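C3-degrading proteinase (CppA protein) (Streptococcus pneumoniae, PDB 3E0R) is probably a proteinase that degrades complement component C3, built from two regions related to the glyoxalase clan. Local coordinates at residues T15-N20 with D195-K200; A42-G47 with L55-A60; K22-F27 with S113-L118; K72-L77 with M155-P160. All blocks are in the same frame, centred on the assembly; numbering follows the deposited sequence.

Contact 1 (T15-N20 with D195-K200); sequences TLKANN and DLSMLK
T15 meets two residues of the strand 196-203 at once, S197 and M198, and the backbone bonds show how. T15 N donates to M198 O at 2.8 Å, while T15 O receives S197 N at 3.0 Å. Two residues further along, K17 N reaches D195 O at 3.0 Å. A longer contact joins L196 CA to T15 O.

Side-chain packing occurs on both faces of the sheet. On one, the CB atoms of T15 and the selenomethionine M198 lie 3.9 Å apart; on the other, L16 CD2 rests against L196 CA and CB, the nearer being CA at 3.7 Å. T15 CG2, anti to the backbone N, makes a van der Waals contact with the hydroxyl oxygen S197 OG at 3.6 Å. The same hydroxyl lies beside K17 CG, and K17 CD packs on S197 CB before the chain turns at chi3 (78°) and carries NZ to the carbonyls of N190 and T193.

The D195 carboxylate accepts from the backbone NH groups of K73 and L74 and, more weakly, from that of L196. Two residues facing one across antiparallel strands define a classic beta bulge, here at the seam where a strand of the N-terminal family region pairs with one of the C-terminal region in a mixed sheet.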
loop_
_atom_site.group_PDB
_atom_site.type_symbol
_atom_site.label_atom_id
_atom_site.label_comp_id
_atom_site.label_asym_id
_atom_site.label_seq_id
_atom_site.Cartn_x
_atom_site.Cartn_y
_atom_site.Cartn_z
ATOM N N THR A 15 3.040 -2.696 -4.137
ATOM C CA THR A 15 3.785 -1.873 -5.074
ATOM C C THR A 15 2.746 -1.038 -5.783
ATOM O O THR A 15 1.819 -1.577 -6.413
ATOM C CB THR A 15 4.577 -2.674 -6.164
ATOM O OG1 THR A 15 5.584 -3.501 -5.538
ATOM C CG2 THR A 15 5.210 -1.690 -7.222
ATOM N N LEU A 16 2.914 0.281 -5.654
ATOM C CA LEU A 16 2.151 1.277 -6.386
ATOM C C LEU A 16 3.033 1.841 -7.500
ATOM O O LEU A 16 4.203 2.187 -7.281
ATOM C CB LEU A 16 1.683 2.397 -5.441
ATOM C CG LEU A 16 0.834 1.962 -4.223
ATOM C CD1 LEU A 16 0.379 3.201 -3.410
ATOM C CD2 LEU A 16 -0.424 1.095 -4.612
ATOM N N LYS A 17 2.471 1.939 -8.698
ATOM C CA LYS A 17 3.134 2.624 -9.796
ATOM C C LYS A 17 3.097 4.162 -9.601
ATOM O O LYS A 17 2.081 4.719 -9.141
ATOM C CB LYS A 17 2.568 2.172 -11.134
ATOM C CG LYS A 17 2.824 0.727 -11.333
ATOM C CD LYS A 17 2.134 0.182 -12.581
ATOM C CE LYS A 17 2.863 0.520 -13.900
ATOM N NZ LYS A 17 1.956 0.617 -15.069
ATOM N N ALA A 18 4.250 4.791 -9.880
ATOM C CA ALA A 18 4.508 6.227 -9.657
ATOM C C ALA A 18 4.930 6.814 -10.989
ATOM O O ALA A 18 5.678 6.190 -11.713
ATOM C CB ALA A 18 5.624 6.422 -8.652
ATOM N N ASN A 19 4.432 8.005 -11.319
ATOM C CA ASN A 19 4.820 8.703 -12.558
ATOM C C ASN A 19 6.092 9.509 -12.333
ATOM O O ASN A 19 7.151 9.141 -12.818
ATOM C CB ASN A 19 3.675 9.592 -13.089
ATOM C CG ASN A 19 4.068 10.433 -14.349
ATOM O OD1 ASN A 19 5.183 10.348 -14.879
ATOM N ND2 ASN A 19 3.128 11.246 -14.814
ATOM N N ASN A 20 5.989 10.617 -11.618
ATOM C CA ASN A 20 7.172 11.393 -11.288
ATOM C C ASN A 20 7.744 10.918 -9.970
ATOM O O ASN A 20 7.085 10.983 -8.951
ATOM C CB ASN A 20 6.863 12.883 -11.217
ATOM C CG ASN A 20 8.120 13.711 -11.170
ATOM O OD1 ASN A 20 8.902 13.667 -10.196
ATOM N ND2 ASN A 20 8.354 14.442 -12.251
ATOM N N ASP A 195 -1.276 2.442 -10.752
ATOM C CA ASP A 195 -2.188 1.851 -9.739
ATOM C C ASP A 195 -1.387 0.859 -8.942
ATOM O O ASP A 195 -0.223 0.717 -9.205
ATOM C CB ASP A 195 -3.351 1.108 -10.427
ATOM C CG ASP A 195 -4.602 0.948 -9.523
ATOM O OD1 ASP A 195 -4.574 1.114 -8.271
ATOM O OD2 ASP A 195 -5.636 0.682 -10.122
ATOM N N LEU A 196 -2.035 0.148 -8.021
ATOM C CA LEU A 196 -1.476 -1.056 -7.427
ATOM C C LEU A 196 -1.181 -2.145 -8.510
ATOM O O LEU A 196 -2.100 -2.583 -9.224
ATOM C CB LEU A 196 -2.461 -1.620 -6.354
ATOM C CG LEU A 196 -2.090 -2.969 -5.696
ATOM C CD1 LEU A 196 -0.928 -2.825 -4.627
ATOM C CD2 LEU A 196 -3.345 -3.617 -5.126
ATOM N N SER A 197 0.084 -2.559 -8.609
ATOM C CA SER A 197 0.520 -3.451 -9.658
ATOM C C SER A 197 1.050 -4.777 -9.154
ATOM O O SER A 197 1.032 -5.753 -9.888
ATOM C CB SER A 197 1.592 -2.802 -10.487
ATOM O OG SER A 197 2.747 -2.520 -9.723
HETATM N N MSE A 198 1.510 -4.797 -7.903
HETATM C CA MSE A 198 1.946 -6.014 -7.266
HETATM C C MSE A 198 1.672 -6.040 -5.774
HETATM O O MSE A 198 1.767 -5.055 -5.093
HETATM C CB MSE A 198 3.428 -6.180 -7.528
HETATM C CG MSE A 198 4.049 -7.408 -6.891
HETATM SE SE MSE A 198 5.821 -7.649 -7.637
HETATM C CE MSE A 198 6.818 -7.660 -5.966
ATOM N N LEU A 199 1.352 -7.215 -5.271
ATOM C CA LEU A 199 1.394 -7.519 -3.832
ATOM C C LEU A 199 2.524 -8.533 -3.624
ATOM O O LEU A 199 2.575 -9.532 -4.323
ATOM C CB LEU A 199 0.048 -8.090 -3.397
ATOM C CG LEU A 199 -1.088 -7.061 -3.497
ATOM C CD1 LEU A 199 -2.475 -7.654 -3.615
ATOM C CD2 LEU A 199 -1.017 -6.153 -2.281
ATOM N N LYS A 200 3.463 -8.251 -2.728
ATOM C CA LYS A 200 4.475 -9.230 -2.373
ATOM C C LYS A 200 4.172 -9.868 -1.026
ATOM O O LYS A 200 3.894 -9.175 -0.064
ATOM C CB LYS A 200 5.843 -8.586 -2.326
ATOM C CG LYS A 200 6.935 -9.583 -2.127
ATOM C CD LYS A 200 8.178 -9.048 -1.582
ATOM C CE LYS A 200 9.118 -8.650 -2.660
ATOM N NZ LYS A 200 8.612 -8.999 -3.995
#

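Contact 2 (A42-G47 with L55-A60); sequences AFLSLG and LVLEEA
F43 lays one face of its ring over V56 CG1, the methyl standing 3.9 Å from CG. Its chi1 of 67° sets CG between the backbone N and the carbonyl carbon, which swings the ring over the neighbouring strand's V56, diagonal to its direct partner E58. That glutamate comes to the ring from another side: OE1 lies at the edge, 3.7 Å from CD2, and the carboxylate plane is only 9° from that of the ring.

On the other face of the sheet the contact is made by leucines. L46 CD1 reaches both L55 CD2 and L57 CG, each at 3.9 Å, and so bridges two residues of the opposite strand. L46 and L55 run side by side in the same direction, as do L44 and L57, whose nearest methyls, CD2 and CD1, are 4.2 Å apart; L46 instead slants across L57.

The ladder beneath is regular. L44 and L57 exchange a pair of bonds, with L57 N to L44 O at 2.9 Å, and L46 and L55 exchange another, in which L46 N meets L55 O at 2.8 Å. A longer bond, E59 N to A42 O at 3.3 Å, closes the end.

These are the two arms of an antiparallel beta hairpin. Strand 35-39 continues the sheet beyond 43-47, strand 9-18 borders 53-59, and helix 21-31 packs on the leucine face through E25, N24 and Y28.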
loop_
_atom_site.group_PDB
_atom_site.type_symbol
_atom_site.label_atom_id
_atom_site.label_comp_id
_atom_site.label_asym_id
_atom_site.label_seq_id
_atom_site.Cartn_x
_atom_site.Cartn_y
_atom_site.Cartn_z
ATOM N N ALA A 42 14.792 1.517 -10.698
ATOM C CA ALA A 42 13.437 1.090 -11.031
ATOM C C ALA A 42 12.474 1.494 -9.914
ATOM O O ALA A 42 11.331 1.871 -10.170
ATOM C CB ALA A 42 13.403 -0.435 -11.263
ATOM N N PHE A 43 12.945 1.427 -8.669
ATOM C CA PHE A 43 12.057 1.619 -7.539
ATOM C C PHE A 43 12.645 2.119 -6.198
ATOM O O PHE A 43 13.820 1.964 -5.830
ATOM C CB PHE A 43 11.178 0.355 -7.311
ATOM C CG PHE A 43 11.928 -0.882 -6.853
ATOM C CD1 PHE A 43 12.691 -0.886 -5.661
ATOM C CD2 PHE A 43 11.805 -2.074 -7.562
ATOM C CE1 PHE A 43 13.355 -2.032 -5.221
ATOM C CE2 PHE A 43 12.472 -3.251 -7.114
ATOM C CZ PHE A 43 13.239 -3.224 -5.946
ATOM N N LEU A 44 11.720 2.707 -5.475
ATOM C CA LEU A 44 11.909 3.174 -4.161
ATOM C C LEU A 44 11.255 2.170 -3.160
ATOM O O LEU A 44 10.035 1.822 -3.210
ATOM C CB LEU A 44 11.317 4.581 -4.118
ATOM C CG LEU A 44 11.317 5.330 -2.791
ATOM C CD1 LEU A 44 12.726 5.544 -2.230
ATOM C CD2 LEU A 44 10.543 6.632 -2.992
ATOM N N SER A 45 12.109 1.694 -2.277
ATOM C CA SER A 45 11.746 0.793 -1.214
ATOM C C SER A 45 11.486 1.682 -0.036
ATOM O O SER A 45 12.386 2.352 0.382
ATOM C CB SER A 45 12.933 -0.164 -0.915
ATOM O OG SER A 45 12.600 -1.176 0.015
ATOM N N LEU A 46 10.239 1.713 0.465
ATOM C CA LEU A 46 9.859 2.519 1.627
ATOM C C LEU A 46 9.497 1.661 2.861
ATOM O O LEU A 46 8.914 0.591 2.761
ATOM C CB LEU A 46 8.680 3.472 1.304
ATOM C CG LEU A 46 8.845 4.437 0.107
ATOM C CD1 LEU A 46 7.465 4.811 -0.438
ATOM C CD2 LEU A 46 9.681 5.664 0.572
ATOM N N GLY A 47 9.821 2.205 4.031
ATOM C CA GLY A 47 9.549 1.556 5.302
ATOM C C GLY A 47 9.669 2.572 6.427
ATOM O O GLY A 47 9.397 3.707 6.215
ATOM N N LEU A 55 6.306 -0.659 1.774
ATOM C CA LEU A 55 5.684 -0.106 0.577
ATOM C C LEU A 55 6.762 0.043 -0.474
ATOM O O LEU A 55 7.914 0.334 -0.153
ATOM C CB LEU A 55 5.044 1.254 0.873
ATOM C CG LEU A 55 4.363 1.950 -0.332
ATOM C CD1 LEU A 55 3.215 1.158 -0.940
ATOM C CD2 LEU A 55 3.914 3.322 0.090
ATOM N N VAL A 56 6.414 -0.212 -1.727
ATOM C CA VAL A 56 7.355 -0.063 -2.841
ATOM C C VAL A 56 6.657 0.808 -3.875
ATOM O O VAL A 56 5.518 0.543 -4.206
ATOM C CB VAL A 56 7.793 -1.458 -3.446
ATOM C CG1 VAL A 56 8.644 -1.281 -4.716
ATOM C CG2 VAL A 56 8.551 -2.288 -2.413
ATOM N N LEU A 57 7.323 1.891 -4.313
ATOM C CA LEU A 57 6.893 2.658 -5.498
ATOM C C LEU A 57 7.665 2.251 -6.712
ATOM O O LEU A 57 8.888 2.106 -6.667
ATOM C CB LEU A 57 7.088 4.152 -5.328
ATOM C CG LEU A 57 6.385 4.789 -4.139
ATOM C CD1 LEU A 57 6.616 6.248 -4.284
ATOM C CD2 LEU A 57 4.865 4.393 -4.006
ATOM N N GLU A 58 6.960 2.117 -7.816
ATOM C CA GLU A 58 7.565 1.679 -9.053
ATOM C C GLU A 58 7.301 2.653 -10.195
ATOM O O GLU A 58 6.151 2.923 -10.547
ATOM C CB GLU A 58 6.969 0.333 -9.398
ATOM C CG GLU A 58 7.433 -0.200 -10.660
ATOM C CD GLU A 58 7.860 -1.628 -10.514
ATOM O OE1 GLU A 58 8.711 -1.922 -9.619
ATOM O OE2 GLU A 58 7.354 -2.449 -11.307
ATOM N N GLU A 59 8.368 3.133 -10.805
ATOM C CA GLU A 59 8.254 4.169 -11.840
ATOM C C GLU A 59 7.756 3.639 -13.184
ATOM O O GLU A 59 8.266 2.672 -13.698
ATOM C CB GLU A 59 9.587 4.932 -12.005
ATOM C CG GLU A 59 9.461 6.382 -11.502
ATOM C CD GLU A 59 10.677 7.233 -11.866
ATOM O OE1 GLU A 59 10.501 8.366 -12.403
ATOM O OE2 GLU A 59 11.815 6.768 -11.604
ATOM N N ALA A 60 6.749 4.290 -13.728
ATOM C CA ALA A 60 6.287 4.024 -15.062
ATOM C C ALA A 60 6.182 5.363 -15.824
ATOM O O ALA A 60 5.527 6.290 -15.353
ATOM C CB ALA A 60 4.950 3.311 -14.995
#

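Contact 3 (K22-F27 with S113-L118); sequences KLNETF and SPEDDL
The F27 ring has S113 and P114 over one face. S113 CA stands 3.5 Å above the plane, displaced toward the rim, and P114 CD lies 3.7 Å from CG, so that both make CH-pi contacts. S113 CB also approaches CE2. A chi1 of 178° points CG of F27 anti to the backbone N and extends the ring off the helix to the turn.

The other flat pair is the N24 amide and the E115 carboxylate, nearly coplanar at 10°. N24 ND2 donates to E115 OE2 at 2.9 Å with an angle of 158°, using the anti lone pair of that oxygen. Both groups are shared: ND2 also bonds N20 O, and OE2 also accepts from N19 N, which ties the carboxylate to the chain just before the helix. P114 touches the helix between them, CG lying 3.8 Å from L23 O and CB 3.8 Å from N24 ND2.

The turn is held by its own serine. S113 OG accepts from E115 N, at 3.0 Å, and from D117 N: the first bond closes an ST turn, within a type I beta turn from S113 to D116.

Thus the loop between strands 107-112 and 118-122 of one sheet is docked on helix 21-31, which follows strand 9-18 of the other; F27 further touches I111, and N24 packs on A18.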
loop_
_atom_site.group_PDB
_atom_site.type_symbol
_atom_site.label_atom_id
_atom_site.label_comp_id
_atom_site.label_asym_id
_atom_site.label_seq_id
_atom_site.Cartn_x
_atom_site.Cartn_y
_atom_site.Cartn_z
ATOM N N LYS A 22 10.378 12.139 -8.077
ATOM C CA LYS A 22 10.650 13.156 -7.086
ATOM C C LYS A 22 9.336 13.575 -6.418
ATOM O O LYS A 22 9.295 13.741 -5.213
ATOM C CB LYS A 22 11.394 14.351 -7.700
ATOM C CG LYS A 22 11.969 15.285 -6.666
ATOM C CD LYS A 22 13.300 14.758 -6.167
ATOM C CE LYS A 22 13.536 15.051 -4.691
ATOM N NZ LYS A 22 14.615 14.181 -4.107
ATOM N N LEU A 23 8.258 13.727 -7.201
ATOM C CA LEU A 23 6.944 14.043 -6.642
ATOM C C LEU A 23 6.535 13.059 -5.568
ATOM O O LEU A 23 6.157 13.440 -4.457
ATOM C CB LEU A 23 5.854 14.017 -7.726
ATOM C CG LEU A 23 5.379 15.290 -8.394
ATOM C CD1 LEU A 23 4.294 14.967 -9.428
ATOM C CD2 LEU A 23 4.883 16.274 -7.333
ATOM N N ASN A 24 6.577 11.781 -5.936
ATOM C CA ASN A 24 6.161 10.690 -5.046
ATOM C C ASN A 24 7.084 10.600 -3.818
ATOM O O ASN A 24 6.623 10.405 -2.689
ATOM C CB ASN A 24 6.042 9.369 -5.831
ATOM C CG ASN A 24 4.791 9.309 -6.706
ATOM O OD1 ASN A 24 3.803 8.711 -6.319
ATOM N ND2 ASN A 24 4.806 9.995 -7.858
ATOM N N GLU A 25 8.383 10.788 -4.027
ATOM C CA GLU A 25 9.353 10.831 -2.900
ATOM C C GLU A 25 9.016 11.934 -1.912
ATOM O O GLU A 25 9.019 11.737 -0.712
ATOM C CB GLU A 25 10.761 11.147 -3.397
ATOM C CG GLU A 25 11.444 10.103 -4.227
ATOM C CD GLU A 25 12.953 10.416 -4.398
ATOM O OE1 GLU A 25 13.330 11.601 -4.425
ATOM O OE2 GLU A 25 13.758 9.465 -4.498
ATOM N N THR A 26 8.757 13.125 -2.448
ATOM C CA THR A 26 8.437 14.274 -1.628
ATOM C C THR A 26 7.235 14.004 -0.747
ATOM O O THR A 26 7.150 14.524 0.359
ATOM C CB THR A 26 8.154 15.516 -2.488
ATOM O OG1 THR A 26 9.184 15.636 -3.472
ATOM C CG2 THR A 26 8.117 16.774 -1.645
ATOM N N PHE A 27 6.313 13.196 -1.260
ATOM C CA PHE A 27 5.036 12.914 -0.598
ATOM C C PHE A 27 5.249 11.885 0.519
ATOM O O PHE A 27 4.949 12.141 1.690
ATOM C CB PHE A 27 3.987 12.435 -1.651
ATOM C CG PHE A 27 2.663 12.071 -1.074
ATOM C CD1 PHE A 27 1.795 13.058 -0.609
ATOM C CD2 PHE A 27 2.283 10.756 -0.971
ATOM C CE1 PHE A 27 0.577 12.730 -0.057
ATOM C CE2 PHE A 27 1.073 10.412 -0.415
ATOM C CZ PHE A 27 0.214 11.375 0.024
ATOM N N SER A 113 -2.140 11.131 -2.867
ATOM C CA SER A 113 -0.796 11.079 -3.371
ATOM C C SER A 113 -0.802 11.691 -4.801
ATOM O O SER A 113 -1.873 11.847 -5.417
ATOM C CB SER A 113 -0.349 9.616 -3.432
ATOM O OG SER A 113 -0.694 9.086 -4.695
ATOM N N PRO A 114 0.395 11.987 -5.340
ATOM C CA PRO A 114 0.566 12.458 -6.716
ATOM C C PRO A 114 -0.119 11.572 -7.774
ATOM O O PRO A 114 -0.378 12.059 -8.869
ATOM C CB PRO A 114 2.085 12.413 -6.925
ATOM C CG PRO A 114 2.679 12.383 -5.605
ATOM C CD PRO A 114 1.695 11.827 -4.648
ATOM N N GLU A 115 -0.382 10.288 -7.475
ATOM C CA GLU A 115 -1.080 9.411 -8.445
ATOM C C GLU A 115 -2.550 9.187 -8.065
ATOM O O GLU A 115 -3.232 8.288 -8.604
ATOM C CB GLU A 115 -0.361 8.076 -8.582
ATOM C CG GLU A 115 1.116 8.156 -8.728
ATOM C CD GLU A 115 1.580 8.895 -9.933
ATOM O OE1 GLU A 115 0.888 8.920 -11.004
ATOM O OE2 GLU A 115 2.690 9.448 -9.807
ATOM N N ASP A 116 -2.981 10.002 -7.099
ATOM C CA ASP A 116 -4.366 10.105 -6.586
ATOM C C ASP A 116 -4.767 8.868 -5.812
ATOM O O ASP A 116 -5.921 8.468 -5.801
ATOM C CB ASP A 116 -5.391 10.367 -7.701
ATOM C CG ASP A 116 -5.069 11.575 -8.508
ATOM O OD1 ASP A 116 -5.089 12.687 -7.924
ATOM O OD2 ASP A 116 -4.795 11.397 -9.725
ATOM N N ASP A 117 -3.799 8.256 -5.175
ATOM C CA ASP A 117 -4.068 7.187 -4.258
ATOM C C ASP A 117 -4.468 7.869 -2.965
ATOM O O ASP A 117 -3.818 8.814 -2.526
ATOM C CB ASP A 117 -2.809 6.349 -4.106
ATOM C CG ASP A 117 -2.473 5.553 -5.380
ATOM O OD1 ASP A 117 -3.443 4.989 -5.967
ATOM O OD2 ASP A 117 -1.241 5.460 -5.770
ATOM N N LEU A 118 -5.568 7.417 -2.368
ATOM C CA LEU A 118 -6.044 7.959 -1.091
ATOM C C LEU A 118 -5.414 7.182 0.040
ATOM O O LEU A 118 -5.513 5.956 0.097
ATOM C CB LEU A 118 -7.565 7.865 -1.023
ATOM C CG LEU A 118 -8.350 8.494 0.132
ATOM C CD1 LEU A 118 -8.054 9.987 0.416
ATOM C CD2 LEU A 118 -9.796 8.358 -0.201
#

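Contact 4 (K72-L77 with M155-P160); sequences KKLARL and MELHLP
R76 and E156 lie alongside each other, pointing the same way. From R76 CB, 3.6 Å from E156 OE1, the chain passes CG and CD still beside that oxygen, then bends at chi3 (-57°) to present the side of its guanidinium. NE meets OE1 at 3.0 Å, from above the carboxylate plane; NH2 meets OE2 at 3.1 Å, on its syn side. The resulting grip is a two-nitrogen, side-on salt bridge, one nitrogen to each oxygen, although the two planes are turned 33° apart. NH1 makes a second salt bridge, to E110, so that one guanidinium serves two carboxylates.

A75 and R76 both face E156, a classic beta bulge, and both of their backbone nitrogens reach E156 O from the same face of its plane, A75 N at 2.9 Å. The bulge lies where strand 74-81 of the N-terminal family region pairs antiparallel with strand 151-159 of the C-terminal one.

Beyond it, H158 N bonds K73 O at 2.8 Å, and the imidazole ND1 donates to K72 O at 2.8 Å, the oxygen lying in the ring plane. On the opposite face of the sheet from the salt bridge, L74 CD1 packs against M155 CB, at 4.0 Å, and against L157 CD2.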
loop_
_atom_site.group_PDB
_atom_site.type_symbol
_atom_site.label_atom_id
_atom_site.label_comp_id
_atom_site.label_asym_id
_atom_site.label_seq_id
_atom_site.Cartn_x
_atom_site.Cartn_y
_atom_site.Cartn_z
ATOM N N LYS A 72 -9.958 3.007 -8.578
ATOM C CA LYS A 72 -8.645 2.354 -8.738
ATOM C C LYS A 72 -8.737 1.028 -8.044
ATOM O O LYS A 72 -9.558 0.847 -7.145
ATOM C CB LYS A 72 -7.522 3.190 -8.113
ATOM C CG LYS A 72 -7.262 4.535 -8.740
ATOM C CD LYS A 72 -5.980 5.175 -8.145
ATOM C CE LYS A 72 -4.725 4.859 -8.969
ATOM N NZ LYS A 72 -3.435 5.324 -8.334
ATOM N N LYS A 73 -7.871 0.102 -8.437
ATOM C CA LYS A 73 -7.736 -1.196 -7.738
ATOM C C LYS A 73 -7.413 -0.939 -6.245
ATOM O O LYS A 73 -7.954 -1.579 -5.358
ATOM C CB LYS A 73 -6.678 -2.049 -8.426
ATOM C CG LYS A 73 -7.031 -2.423 -9.854
ATOM C CD LYS A 73 -5.933 -3.323 -10.461
ATOM C CE LYS A 73 -5.891 -3.264 -11.997
ATOM N NZ LYS A 73 -4.924 -4.240 -12.614
ATOM N N LEU A 74 -6.586 0.061 -5.980
ATOM C CA LEU A 74 -6.327 0.512 -4.614
ATOM C C LEU A 74 -7.446 1.456 -4.260
ATOM O O LEU A 74 -7.529 2.541 -4.806
ATOM C CB LEU A 74 -4.959 1.219 -4.459
ATOM C CG LEU A 74 -4.655 1.631 -2.987
ATOM C CD1 LEU A 74 -4.295 0.475 -2.177
ATOM C CD2 LEU A 74 -3.582 2.667 -2.892
ATOM N N ALA A 75 -8.328 1.018 -3.379
ATOM C CA ALA A 75 -9.384 1.849 -2.830
ATOM C C ALA A 75 -8.750 2.837 -1.816
ATOM O O ALA A 75 -8.833 4.044 -2.016
ATOM C CB ALA A 75 -10.497 0.972 -2.195
ATOM N N ARG A 76 -8.069 2.325 -0.789
ATOM C CA ARG A 76 -7.304 3.164 0.153
ATOM C C ARG A 76 -6.079 2.425 0.700
ATOM O O ARG A 76 -6.174 1.261 0.977
ATOM C CB ARG A 76 -8.156 3.543 1.360
ATOM C CG ARG A 76 -9.053 4.763 1.217
ATOM C CD ARG A 76 -9.380 5.369 2.585
ATOM N NE ARG A 76 -10.002 4.367 3.443
ATOM C CZ ARG A 76 -10.617 4.620 4.613
ATOM N NH1 ARG A 76 -10.688 5.835 5.119
ATOM N NH2 ARG A 76 -11.157 3.633 5.301
ATOM N N LEU A 77 -4.954 3.117 0.870
ATOM C CA LEU A 77 -3.823 2.632 1.656
ATOM C C LEU A 77 -3.987 3.101 3.055
ATOM O O LEU A 77 -4.206 4.280 3.280
ATOM C CB LEU A 77 -2.498 3.192 1.137
ATOM C CG LEU A 77 -1.179 2.473 1.551
ATOM C CD1 LEU A 77 -1.019 1.113 0.890
ATOM C CD2 LEU A 77 0.018 3.400 1.225
HETATM N N MSE A 155 -4.558 -2.354 3.478
HETATM C CA MSE A 155 -5.237 -1.676 2.364
HETATM C C MSE A 155 -6.666 -2.126 2.110
HETATM O O MSE A 155 -7.065 -3.241 2.467
HETATM C CB MSE A 155 -4.411 -1.901 1.097
HETATM C CG MSE A 155 -4.479 -3.310 0.622
HETATM SE SE MSE A 155 -2.923 -3.745 -0.393
HETATM C CE MSE A 155 -1.801 -4.379 1.101
ATOM N N GLU A 156 -7.424 -1.257 1.465
ATOM C CA GLU A 156 -8.709 -1.629 0.933
ATOM C C GLU A 156 -8.541 -1.725 -0.569
ATOM O O GLU A 156 -7.913 -0.848 -1.164
ATOM C CB GLU A 156 -9.759 -0.611 1.299
ATOM C CG GLU A 156 -10.180 -0.691 2.724
ATOM C CD GLU A 156 -10.671 0.619 3.290
ATOM O OE1 GLU A 156 -10.898 1.597 2.544
ATOM O OE2 GLU A 156 -10.867 0.650 4.516
ATOM N N LEU A 157 -9.053 -2.803 -1.180
ATOM C CA LEU A 157 -8.916 -3.044 -2.606
ATOM C C LEU A 157 -10.264 -3.104 -3.251
ATOM O O LEU A 157 -11.144 -3.731 -2.727
ATOM C CB LEU A 157 -8.166 -4.344 -2.853
ATOM C CG LEU A 157 -6.730 -4.432 -2.321
ATOM C CD1 LEU A 157 -6.081 -5.694 -2.780
ATOM C CD2 LEU A 157 -5.860 -3.232 -2.718
ATOM N N HIS A 158 -10.422 -2.439 -4.398
ATOM C CA HIS A 158 -11.646 -2.449 -5.155
ATOM C C HIS A 158 -11.662 -3.661 -6.101
ATOM O O HIS A 158 -10.766 -3.838 -6.946
ATOM C CB HIS A 158 -11.793 -1.141 -5.959
ATOM C CG HIS A 158 -12.243 0.044 -5.153
ATOM N ND1 HIS A 158 -11.638 1.274 -5.250
ATOM C CD2 HIS A 158 -13.273 0.198 -4.287
ATOM C CE1 HIS A 158 -12.258 2.132 -4.461
ATOM N NE2 HIS A 158 -13.259 1.505 -3.867
ATOM N N LEU A 159 -12.681 -4.502 -5.938
ATOM C CA LEU A 159 -12.775 -5.784 -6.683
ATOM C C LEU A 159 -14.147 -5.909 -7.355
ATOM O O LEU A 159 -15.178 -5.845 -6.669
ATOM C CB LEU A 159 -12.509 -6.981 -5.754
ATOM C CG LEU A 159 -12.265 -8.381 -6.375
ATOM C CD1 LEU A 159 -10.913 -8.488 -7.115
ATOM C CD2 LEU A 159 -12.360 -9.496 -5.329
ATOM N N PRO A 160 -14.171 -6.106 -8.689
ATOM C CA PRO A 160 -15.490 -6.266 -9.343
ATOM C C PRO A 160 -16.274 -7.460 -8.804
ATOM O O PRO A 160 -15.685 -8.379 -8.224
ATOM C CB PRO A 160 -15.151 -6.450 -10.829
ATOM C CG PRO A 160 -13.700 -6.030 -10.969
ATOM C CD PRO A 160 -13.054 -6.224 -9.647
#

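In the fold
Contacts 1 and 4 illustrate one principle twice: each pairs a strand of the N-terminal family region with one of the C-terminal region, and each carries a classic bulge, but in different sheets. Contacts 1, 2 and 3 are buried; contact 4 is partly buried and adds an ion pair, where contact 1 relies on backbone bonds and packing. D195 and the L196-L157 packing join the two. Contact 2 extends the sheet of contact 1, since strands 9-18 and 53-59 are neighbours; its leucine face meets the helix of contact 3 at N24. Contact 3, a loop against a helix, uses a ring and an amide instead of a ladder, and joins contact 4 through D117 and K72.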